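Local coordinates for thiaminase-I (Naegleria gruberi, PDB 4HCW), which is a thiaminase I-like protein, a single chain in which helices pack around a mixed beta sheet, at residues Ile148-Val153 against Ser158-Gly163; Leu164-Leu169 against Ser182-Ser187; Val249-Thr254 against Pro258-Asp263. All coordinates share one frame; numbering follows the deposited sequence.

In the fold
From the N terminus, the three contacts come in series, none nested and none crossed. Interaction 1 closes the short break of two residues between helix 151-155 and helix 158-169. Interaction 2 starts on the C-terminal half of that same helix and closes the longer excursion through strand 176-179 into the loop before helix 193-203. Interaction 3 closes the three-residue turn from the segment after strand 248-250 into strand 260-267. Helix 158-169 joins them: Leu-164 packs against Val-153 and Tyr-150, Phe-162 meets Leu-184, Gln-167 lies against Thr-254 and Tyr-259, and Phe-159 touches Tyr-261. Together they tie this helical region to the main mixed sheet.

Interaction 1: Ile148-Val153 against Ser158-Gly163; sequences IVYPDV and SFTVFG
Tyr-150 directs the phenol end of its ring at Thr-160, OH coming within 4.5 Å of Thr-160 CG2. On one face of that ring, over its centre, sits Val-153 CG2, 3.3 Å above the plane, and this valine methyl also meets Thr-160 CG2 at 4.1 Å. Tyr-150 occupies the N-cap position of the short helix 151-155. The carboxylate is the other flat group. Asp-152 CB points toward the partner helix, 3.2 Å from Thr-160 OG1; chi1 -74° sets the carboxylate beside the backbone N. Asp-152 OD2 stays 3.7 Å from Thr-160 OG1 and makes no hydrogen bond with it. The Asp-152 and Thr-160 side chains lie roughly perpendicular; OG1 of the threonine meets the aspartate alone, while its CG2 meets both Asp-152 CB and Val-153 CG2. Val-153 also packs on Tyr-199 and Leu-203 of helix 193-203. The contact is thus van der Waals packing, in which Thr-160 lays its two branches against Asp-152 and Val-153 and its hydroxyl rests on the Asp-152 CB methylene without a hydrogen bond between the segments; Asp-152 OD1 turns instead to a weak bond with Ser-157 OG, in the break between the two helices.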
loop_
_atom_site.group_PDB
_atom_site.type_symbol
_atom_site.label_atom_id
_atom_site.label_comp_id
_atom_site.label_asym_id
_atom_site.label_seq_id
_atom_site.Cartn_x
_atom_site.Cartn_y
_atom_site.Cartn_z
ATOM N N ILE A 148 -14.692 8.192 14.442
ATOM C CA ILE A 148 -13.447 7.743 13.829
ATOM C C ILE A 148 -12.877 8.820 12.907
ATOM O O ILE A 148 -13.624 9.623 12.349
ATOM C CB ILE A 148 -13.672 6.445 13.020
ATOM C CG1 ILE A 148 -14.517 5.456 13.823
ATOM C CG2 ILE A 148 -12.348 5.807 12.624
ATOM C CD1 ILE A 148 -14.773 4.150 13.104
ATOM N N VAL A 149 -11.555 8.847 12.766
ATOM C CA VAL A 149 -10.910 9.720 11.790
ATOM C C VAL A 149 -10.418 8.906 10.599
ATOM O O VAL A 149 -9.593 8.004 10.744
ATOM C CB VAL A 149 -9.731 10.501 12.397
ATOM C CG1 VAL A 149 -8.943 11.202 11.302
ATOM C CG2 VAL A 149 -10.233 11.508 13.414
ATOM N N TYR A 150 -10.935 9.233 9.420
ATOM C CA TYR A 150 -10.609 8.505 8.203
ATOM C C TYR A 150 -10.612 9.500 7.048
ATOM O O TYR A 150 -11.600 9.610 6.323
ATOM C CB TYR A 150 -11.646 7.403 7.974
ATOM C CG TYR A 150 -11.198 6.258 7.090
ATOM C CD1 TYR A 150 -10.147 6.405 6.194
ATOM C CD2 TYR A 150 -11.837 5.026 7.152
ATOM C CE1 TYR A 150 -9.745 5.357 5.387
ATOM C CE2 TYR A 150 -11.443 3.973 6.347
ATOM C CZ TYR A 150 -10.396 4.144 5.467
ATOM O OH TYR A 150 -10.000 3.097 4.666
ATOM N N PRO A 151 -9.497 10.230 6.879
ATOM C CA PRO A 151 -9.359 11.359 5.949
ATOM C C PRO A 151 -9.734 11.033 4.505
ATOM O O PRO A 151 -10.384 11.850 3.854
ATOM C CB PRO A 151 -7.870 11.706 6.041
ATOM C CG PRO A 151 -7.455 11.222 7.385
ATOM C CD PRO A 151 -8.244 9.969 7.611
ATOM N N ASP A 152 -9.328 9.867 4.014
ATOM C CA ASP A 152 -9.614 9.488 2.635
ATOM C C ASP A 152 -11.109 9.281 2.383
ATOM O O ASP A 152 -11.619 9.629 1.319
ATOM C CB ASP A 152 -8.825 8.239 2.236
ATOM C CG ASP A 152 -7.355 8.529 2.001
ATOM O OD1 ASP A 152 -7.019 9.691 1.686
ATOM O OD2 ASP A 152 -6.536 7.595 2.125
ATOM N N VAL A 153 -11.806 8.719 3.366
ATOM C CA VAL A 153 -13.247 8.518 3.258
ATOM C C VAL A 153 -13.988 9.841 3.417
ATOM O O VAL A 153 -14.955 10.115 2.706
ATOM C CB VAL A 153 -13.756 7.514 4.307
ATOM C CG1 VAL A 153 -15.266 7.363 4.218
ATOM C CG2 VAL A 153 -13.077 6.175 4.115
ATOM N N SER A 158 -10.861 9.136 -4.874
ATOM C CA SER A 158 -11.253 8.215 -5.936
ATOM C C SER A 158 -10.743 6.799 -5.689
ATOM O O SER A 158 -11.479 5.825 -5.842
ATOM C CB SER A 158 -10.750 8.719 -7.291
ATOM O OG SER A 158 -11.230 10.025 -7.561
ATOM N N PHE A 159 -9.480 6.700 -5.288
ATOM C CA PHE A 159 -8.839 5.413 -5.057
ATOM C C PHE A 159 -9.419 4.711 -3.830
ATOM O O PHE A 159 -9.421 3.482 -3.750
ATOM C CB PHE A 159 -7.331 5.607 -4.897
ATOM C CG PHE A 159 -6.540 4.338 -5.004
ATOM C CD1 PHE A 159 -6.257 3.787 -6.244
ATOM C CD2 PHE A 159 -6.070 3.700 -3.868
ATOM C CE1 PHE A 159 -5.526 2.620 -6.347
ATOM C CE2 PHE A 159 -5.338 2.532 -3.965
ATOM C CZ PHE A 159 -5.064 1.991 -5.207
ATOM N N THR A 160 -9.914 5.497 -2.880
ATOM C CA THR A 160 -10.483 4.950 -1.652
ATOM C C THR A 160 -11.960 4.604 -1.832
ATOM O O THR A 160 -12.427 3.569 -1.351
ATOM C CB THR A 160 -10.317 5.927 -0.472
ATOM O OG1 THR A 160 -8.937 6.292 -0.345
ATOM C CG2 THR A 160 -10.788 5.286 0.824
ATOM N N VAL A 161 -12.688 5.474 -2.526
ATOM C CA VAL A 161 -14.089 5.225 -2.845
ATOM C C VAL A 161 -14.221 3.947 -3.664
ATOM O O VAL A 161 -15.068 3.098 -3.381
ATOM C CB VAL A 161 -14.705 6.400 -3.630
ATOM C CG1 VAL A 161 -16.067 6.016 -4.190
ATOM C CG2 VAL A 161 -14.811 7.632 -2.747
ATOM N N PHE A 162 -13.369 3.816 -4.676
ATOM C CA PHE A 162 -13.333 2.621 -5.510
ATOM C C PHE A 162 -12.953 1.383 -4.699
ATOM O O PHE A 162 -13.542 0.316 -4.867
ATOM C CB PHE A 162 -12.349 2.814 -6.668
ATOM C CG PHE A 162 -12.027 1.548 -7.412
ATOM C CD1 PHE A 162 -12.896 1.049 -8.366
ATOM C CD2 PHE A 162 -10.848 0.861 -7.163
ATOM C CE1 PHE A 162 -12.603 -0.115 -9.053
ATOM C CE2 PHE A 162 -10.549 -0.303 -7.846
ATOM C CZ PHE A 162 -11.427 -0.791 -8.793
ATOM N N GLY A 163 -11.968 1.539 -3.821
ATOM C CA GLY A 163 -11.453 0.429 -3.039
ATOM C C GLY A 163 -12.445 -0.146 -2.047
ATOM O O GLY A 163 -12.706 -1.348 -2.050
#

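Interaction 2: Leu164-Leu169 against Ser182-Ser187; sequences LYQQLL and SDLPQS
Tyr-165 and Pro-185 run alongside one another, head to tail, the proline CG lying 3.9 Å from Tyr-165 CE2 and 3.8 Å from Tyr-165 OH. CG comes obliquely to the phenol end, touching CE2, CZ and OH. Beside this pair, Gln-166 lies roughly perpendicular to Leu-184, its NE2 resting 3.4 Å from Leu-184 CD2. The bend at chi2 (-65°) turns the glutamine amide out toward the loop, with NE2 at the edge of the Tyr-165 ring, in its plane. At 4.1 Å from Asp-183 O, NE2 is too far for a bond. One step out, Tyr-165 CG lies opposite the backbone N (chi1 178°), sending the ring outward to Pro-185, and its hydroxyl is hydrogen-bonded to Asn-192 N, just ahead of helix 193-203. Leu-353 of helix 343-353 touches both Tyr-165 and Pro-185, and Cys-349 of that helix backs the proline. Between the two segments the contact is therefore van der Waals; the hydrogen bond from the helix to this loop falls later, at Asn-192, whose backbone N satisfies the buried tyrosine hydroxyl while the ring packs on Pro-185.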
loop_
_atom_site.group_PDB
_atom_site.type_symbol
_atom_site.label_atom_id
_atom_site.label_comp_id
_atom_site.label_asym_id
_atom_site.label_seq_id
_atom_site.Cartn_x
_atom_site.Cartn_y
_atom_site.Cartn_z
ATOM N N LEU A 164 -12.999 0.715 -1.198
ATOM C CA LEU A 164 -13.920 0.275 -0.154
ATOM C C LEU A 164 -15.175 -0.380 -0.719
ATOM O O LEU A 164 -15.689 -1.340 -0.146
ATOM C CB LEU A 164 -14.305 1.441 0.756
ATOM C CG LEU A 164 -13.191 2.007 1.634
ATOM C CD1 LEU A 164 -13.758 3.028 2.598
ATOM C CD2 LEU A 164 -12.480 0.893 2.388
ATOM N N TYR A 165 -15.665 0.143 -1.839
ATOM C CA TYR A 165 -16.841 -0.421 -2.488
ATOM C C TYR A 165 -16.583 -1.861 -2.913
ATOM O O TYR A 165 -17.401 -2.745 -2.666
ATOM C CB TYR A 165 -17.254 0.423 -3.697
ATOM C CG TYR A 165 -18.448 -0.127 -4.449
ATOM C CD1 TYR A 165 -19.745 0.174 -4.050
ATOM C CD2 TYR A 165 -18.278 -0.946 -5.560
ATOM C CE1 TYR A 165 -20.839 -0.329 -4.733
ATOM C CE2 TYR A 165 -19.365 -1.453 -6.248
ATOM C CZ TYR A 165 -20.643 -1.141 -5.832
ATOM O OH TYR A 165 -21.724 -1.644 -6.518
ATOM N N GLN A 166 -15.438 -2.091 -3.545
ATOM C CA GLN A 166 -15.088 -3.421 -4.030
ATOM C C GLN A 166 -14.756 -4.378 -2.888
ATOM O O GLN A 166 -14.982 -5.583 -2.995
ATOM C CB GLN A 166 -13.921 -3.344 -5.017
ATOM C CG GLN A 166 -14.224 -2.537 -6.270
ATOM C CD GLN A 166 -15.307 -3.167 -7.125
ATOM O OE1 GLN A 166 -15.520 -4.379 -7.086
ATOM N NE2 GLN A 166 -16.001 -2.344 -7.902
ATOM N N GLN A 167 -14.219 -3.841 -1.798
ATOM C CA GLN A 167 -13.899 -4.661 -0.633
ATOM C C GLN A 167 -15.169 -5.140 0.062
ATOM O O GLN A 167 -15.263 -6.295 0.477
ATOM C CB GLN A 167 -13.016 -3.892 0.351
ATOM C CG GLN A 167 -11.606 -3.625 -0.142
ATOM C CD GLN A 167 -10.740 -2.963 0.912
ATOM O OE1 GLN A 167 -10.907 -3.203 2.108
ATOM N NE2 GLN A 167 -9.812 -2.120 0.474
ATOM N N LEU A 168 -16.144 -4.244 0.186
ATOM C CA LEU A 168 -17.435 -4.586 0.769
ATOM C C LEU A 168 -18.192 -5.551 -0.138
ATOM O O LEU A 168 -18.927 -6.417 0.336
ATOM C CB LEU A 168 -18.275 -3.325 0.983
ATOM C CG LEU A 168 -17.823 -2.311 2.034
ATOM C CD1 LEU A 168 -18.450 -0.952 1.767
ATOM C CD2 LEU A 168 -18.184 -2.791 3.425
ATOM N N LEU A 169 -17.999 -5.393 -1.443
ATOM C CA LEU A 169 -18.736 -6.172 -2.433
ATOM C C LEU A 169 -18.176 -7.581 -2.619
ATOM O O LEU A 169 -18.755 -8.553 -2.133
ATOM C CB LEU A 169 -18.763 -5.433 -3.775
ATOM C CG LEU A 169 -19.518 -6.093 -4.930
ATOM C CD1 LEU A 169 -20.973 -6.340 -4.558
ATOM C CD2 LEU A 169 -19.419 -5.239 -6.186
ATOM N N SER A 182 -15.908 -5.233 -16.298
ATOM C CA SER A 182 -17.312 -5.612 -16.399
ATOM C C SER A 182 -17.920 -5.884 -15.024
ATOM O O SER A 182 -18.964 -6.527 -14.914
ATOM C CB SER A 182 -17.474 -6.835 -17.303
ATOM O OG SER A 182 -16.677 -7.915 -16.849
ATOM N N ASP A 183 -17.259 -5.392 -13.980
ATOM C CA ASP A 183 -17.748 -5.537 -12.614
ATOM C C ASP A 183 -17.921 -4.170 -11.961
ATOM O O ASP A 183 -18.292 -4.073 -10.791
ATOM C CB ASP A 183 -16.785 -6.390 -11.785
ATOM C CG ASP A 183 -16.736 -7.833 -12.247
ATOM O OD1 ASP A 183 -17.784 -8.358 -12.679
ATOM O OD2 ASP A 183 -15.649 -8.443 -12.177
ATOM N N LEU A 184 -17.649 -3.118 -12.727
ATOM C CA LEU A 184 -17.735 -1.756 -12.218
ATOM C C LEU A 184 -19.043 -1.089 -12.635
ATOM O O LEU A 184 -19.457 -1.202 -13.789
ATOM C CB LEU A 184 -16.554 -0.923 -12.721
ATOM C CG LEU A 184 -15.154 -1.515 -12.541
ATOM C CD1 LEU A 184 -14.095 -0.525 -13.004
ATOM C CD2 LEU A 184 -14.918 -1.924 -11.097
ATOM N N PRO A 185 -19.698 -0.396 -11.689
ATOM C CA PRO A 185 -20.918 0.373 -11.953
ATOM C C PRO A 185 -20.692 1.400 -13.057
ATOM O O PRO A 185 -19.785 2.224 -12.953
ATOM C CB PRO A 185 -21.178 1.079 -10.621
ATOM C CG PRO A 185 -20.557 0.189 -9.604
ATOM C CD PRO A 185 -19.329 -0.370 -10.262
ATOM N N GLN A 186 -21.512 1.346 -14.101
ATOM C CA GLN A 186 -21.298 2.176 -15.280
ATOM C C GLN A 186 -22.210 3.401 -15.302
ATOM O O GLN A 186 -21.853 4.440 -15.860
ATOM C CB GLN A 186 -21.505 1.346 -16.550
ATOM C CG GLN A 186 -20.744 1.859 -17.760
ATOM C CD GLN A 186 -19.246 1.670 -17.625
ATOM O OE1 GLN A 186 -18.781 0.829 -16.855
ATOM N NE2 GLN A 186 -18.481 2.454 -18.375
ATOM N N SER A 187 -23.385 3.275 -14.695
ATOM C CA SER A 187 -24.372 4.348 -14.716
ATOM C C SER A 187 -24.769 4.789 -13.313
ATOM O O SER A 187 -24.402 5.875 -12.863
ATOM C CB SER A 187 -25.616 3.907 -15.489
ATOM O OG SER A 187 -25.293 3.557 -16.823
#

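Interaction 3: Val249-Thr254 against Pro258-Asp263; sequences VQLIGT and PYVYTD
Leu-251 reaches across to segment 258-263 from its first carbon: its CB lies 4.5 Å from Pro-258 CB, a loose apolar contact at the start of the turn. At CG the side chain forks, and CD2 is the branch that makes the touch, meeting Val-260 CG1 at 4.0 Å where the two side chains run obliquely to each other. Val-260 offers this methyl because chi1 (-54°) sets CG1 beside its backbone N, on the side of the leucine. Further along, the chains themselves come together: Gly-253 CA and Pro-258 CA are 3.6 Å apart, and Pro-258 CB lies 4.1 Å from Gly-253 N, while the same CB also comes within 4.4 Å of Ile-252 C. The pyrrolidine ring therefore packs against backbone, where the glycine brings no side chain between the two loop segments. Around the contact, Leu-251 also touches Phe-326 of helix 317-328, and its carbonyl O is hydrogen-bonded to Lys-329 NZ just beyond that helix; Val-333 touches both Leu-251 and Val-260. Strand 110-125 pairs antiparallel with both strand 248-250 and strand 260-267, so the turn spans two neighbours of one long strand in the main sheet, with helix 317-328 packed against residues 249-251.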
loop_
_atom_site.group_PDB
_atom_site.type_symbol
_atom_site.label_atom_id
_atom_site.label_comp_id
_atom_site.label_asym_id
_atom_site.label_seq_id
_atom_site.Cartn_x
_atom_site.Cartn_y
_atom_site.Cartn_z
ATOM N N VAL A 249 -1.971 -0.510 16.872
ATOM C CA VAL A 249 -2.244 -0.569 15.442
ATOM C C VAL A 249 -2.558 -2.006 15.026
ATOM O O VAL A 249 -1.855 -2.942 15.411
ATOM C CB VAL A 249 -1.060 -0.003 14.620
ATOM C CG1 VAL A 249 0.255 -0.641 15.049
ATOM C CG2 VAL A 249 -1.296 -0.192 13.134
ATOM N N GLN A 250 -3.626 -2.181 14.253
ATOM C CA GLN A 250 -4.072 -3.518 13.870
ATOM C C GLN A 250 -4.588 -3.584 12.437
ATOM O O GLN A 250 -4.884 -2.561 11.820
ATOM C CB GLN A 250 -5.164 -4.005 14.824
ATOM C CG GLN A 250 -6.399 -3.117 14.849
ATOM C CD GLN A 250 -7.561 -3.750 15.587
ATOM O OE1 GLN A 250 -8.322 -3.067 16.274
ATOM N NE2 GLN A 250 -7.711 -5.062 15.442
ATOM N N LEU A 251 -4.693 -4.805 11.920
ATOM C CA LEU A 251 -5.297 -5.048 10.619
ATOM C C LEU A 251 -6.807 -5.136 10.750
ATOM O O LEU A 251 -7.332 -6.077 11.346
ATOM C CB LEU A 251 -4.780 -6.355 10.022
ATOM C CG LEU A 251 -3.544 -6.305 9.130
ATOM C CD1 LEU A 251 -3.206 -7.706 8.649
ATOM C CD2 LEU A 251 -3.782 -5.373 7.952
ATOM N N ILE A 252 -7.508 -4.157 10.191
ATOM C CA ILE A 252 -8.962 -4.190 10.180
ATOM C C ILE A 252 -9.501 -4.104 8.759
ATOM O O ILE A 252 -9.142 -3.206 7.997
ATOM C CB ILE A 252 -9.571 -3.054 11.020
ATOM C CG1 ILE A 252 -8.870 -1.732 10.710
ATOM C CG2 ILE A 252 -9.465 -3.375 12.501
ATOM C CD1 ILE A 252 -9.781 -0.536 10.791
ATOM N N GLY A 253 -10.356 -5.053 8.403
ATOM C CA GLY A 253 -11.043 -4.995 7.131
ATOM C C GLY A 253 -12.189 -4.014 7.243
ATOM O O GLY A 253 -12.727 -3.808 8.330
ATOM N N THR A 254 -12.557 -3.398 6.126
ATOM C CA THR A 254 -13.714 -2.513 6.105
ATOM C C THR A 254 -14.964 -3.341 6.393
ATOM O O THR A 254 -15.954 -2.838 6.926
ATOM C CB THR A 254 -13.838 -1.772 4.760
ATOM O OG1 THR A 254 -15.078 -1.056 4.716
ATOM C CG2 THR A 254 -13.785 -2.751 3.607
ATOM N N PRO A 258 -9.631 -8.459 5.869
ATOM C CA PRO A 258 -8.680 -7.344 5.811
ATOM C C PRO A 258 -7.981 -7.261 4.456
ATOM O O PRO A 258 -7.578 -8.282 3.901
ATOM C CB PRO A 258 -7.672 -7.695 6.906
ATOM C CG PRO A 258 -7.696 -9.181 6.963
ATOM C CD PRO A 258 -9.115 -9.583 6.671
ATOM N N TYR A 259 -7.844 -6.046 3.934
ATOM C CA TYR A 259 -7.189 -5.830 2.649
ATOM C C TYR A 259 -5.880 -5.064 2.808
ATOM O O TYR A 259 -5.792 -4.126 3.599
ATOM C CB TYR A 259 -8.117 -5.076 1.693
ATOM C CG TYR A 259 -9.107 -5.960 0.968
ATOM C CD1 TYR A 259 -10.213 -6.483 1.624
ATOM C CD2 TYR A 259 -8.938 -6.264 -0.377
ATOM C CE1 TYR A 259 -11.121 -7.290 0.963
ATOM C CE2 TYR A 259 -9.841 -7.068 -1.046
ATOM C CZ TYR A 259 -10.930 -7.579 -0.372
ATOM O OH TYR A 259 -11.829 -8.381 -1.037
ATOM N N VAL A 260 -4.863 -5.475 2.055
ATOM C CA VAL A 260 -3.586 -4.769 2.045
ATOM C C VAL A 260 -3.149 -4.439 0.624
ATOM O O VAL A 260 -3.606 -5.057 -0.340
ATOM C CB VAL A 260 -2.462 -5.585 2.723
ATOM C CG1 VAL A 260 -2.866 -5.998 4.132
ATOM C CG2 VAL A 260 -2.099 -6.799 1.879
ATOM N N TYR A 261 -2.263 -3.457 0.500
ATOM C CA TYR A 261 -1.671 -3.103 -0.782
ATOM C C TYR A 261 -0.199 -3.498 -0.780
ATOM O O TYR A 261 0.474 -3.394 0.245
ATOM C CB TYR A 261 -1.796 -1.601 -1.042
ATOM C CG TYR A 261 -3.212 -1.068 -0.998
ATOM C CD1 TYR A 261 -4.052 -1.178 -2.097
ATOM C CD2 TYR A 261 -3.700 -0.437 0.140
ATOM C CE1 TYR A 261 -5.343 -0.685 -2.062
ATOM C CE2 TYR A 261 -4.991 0.058 0.184
ATOM C CZ TYR A 261 -5.808 -0.068 -0.919
ATOM O OH TYR A 261 -7.093 0.425 -0.880
ATOM N N THR A 262 0.301 -3.953 -1.924
ATOM C CA THR A 262 1.714 -4.295 -2.047
ATOM C C THR A 262 2.343 -3.645 -3.272
ATOM O O THR A 262 1.841 -3.783 -4.388
ATOM C CB THR A 262 1.938 -5.819 -2.131
ATOM O OG1 THR A 262 1.307 -6.335 -3.309
ATOM C CG2 THR A 262 1.376 -6.520 -0.903
ATOM N N ASP A 263 3.442 -2.930 -3.057
ATOM C CA ASP A 263 4.214 -2.367 -4.155
ATOM C C ASP A 263 5.252 -3.385 -4.606
ATOM O O ASP A 263 5.962 -3.966 -3.785
ATOM C CB ASP A 263 4.887 -1.063 -3.730
ATOM C CG ASP A 263 3.886 0.034 -3.426
ATOM O OD1 ASP A 263 2.861 0.114 -4.135
ATOM O OD2 ASP A 263 4.120 0.812 -2.478
#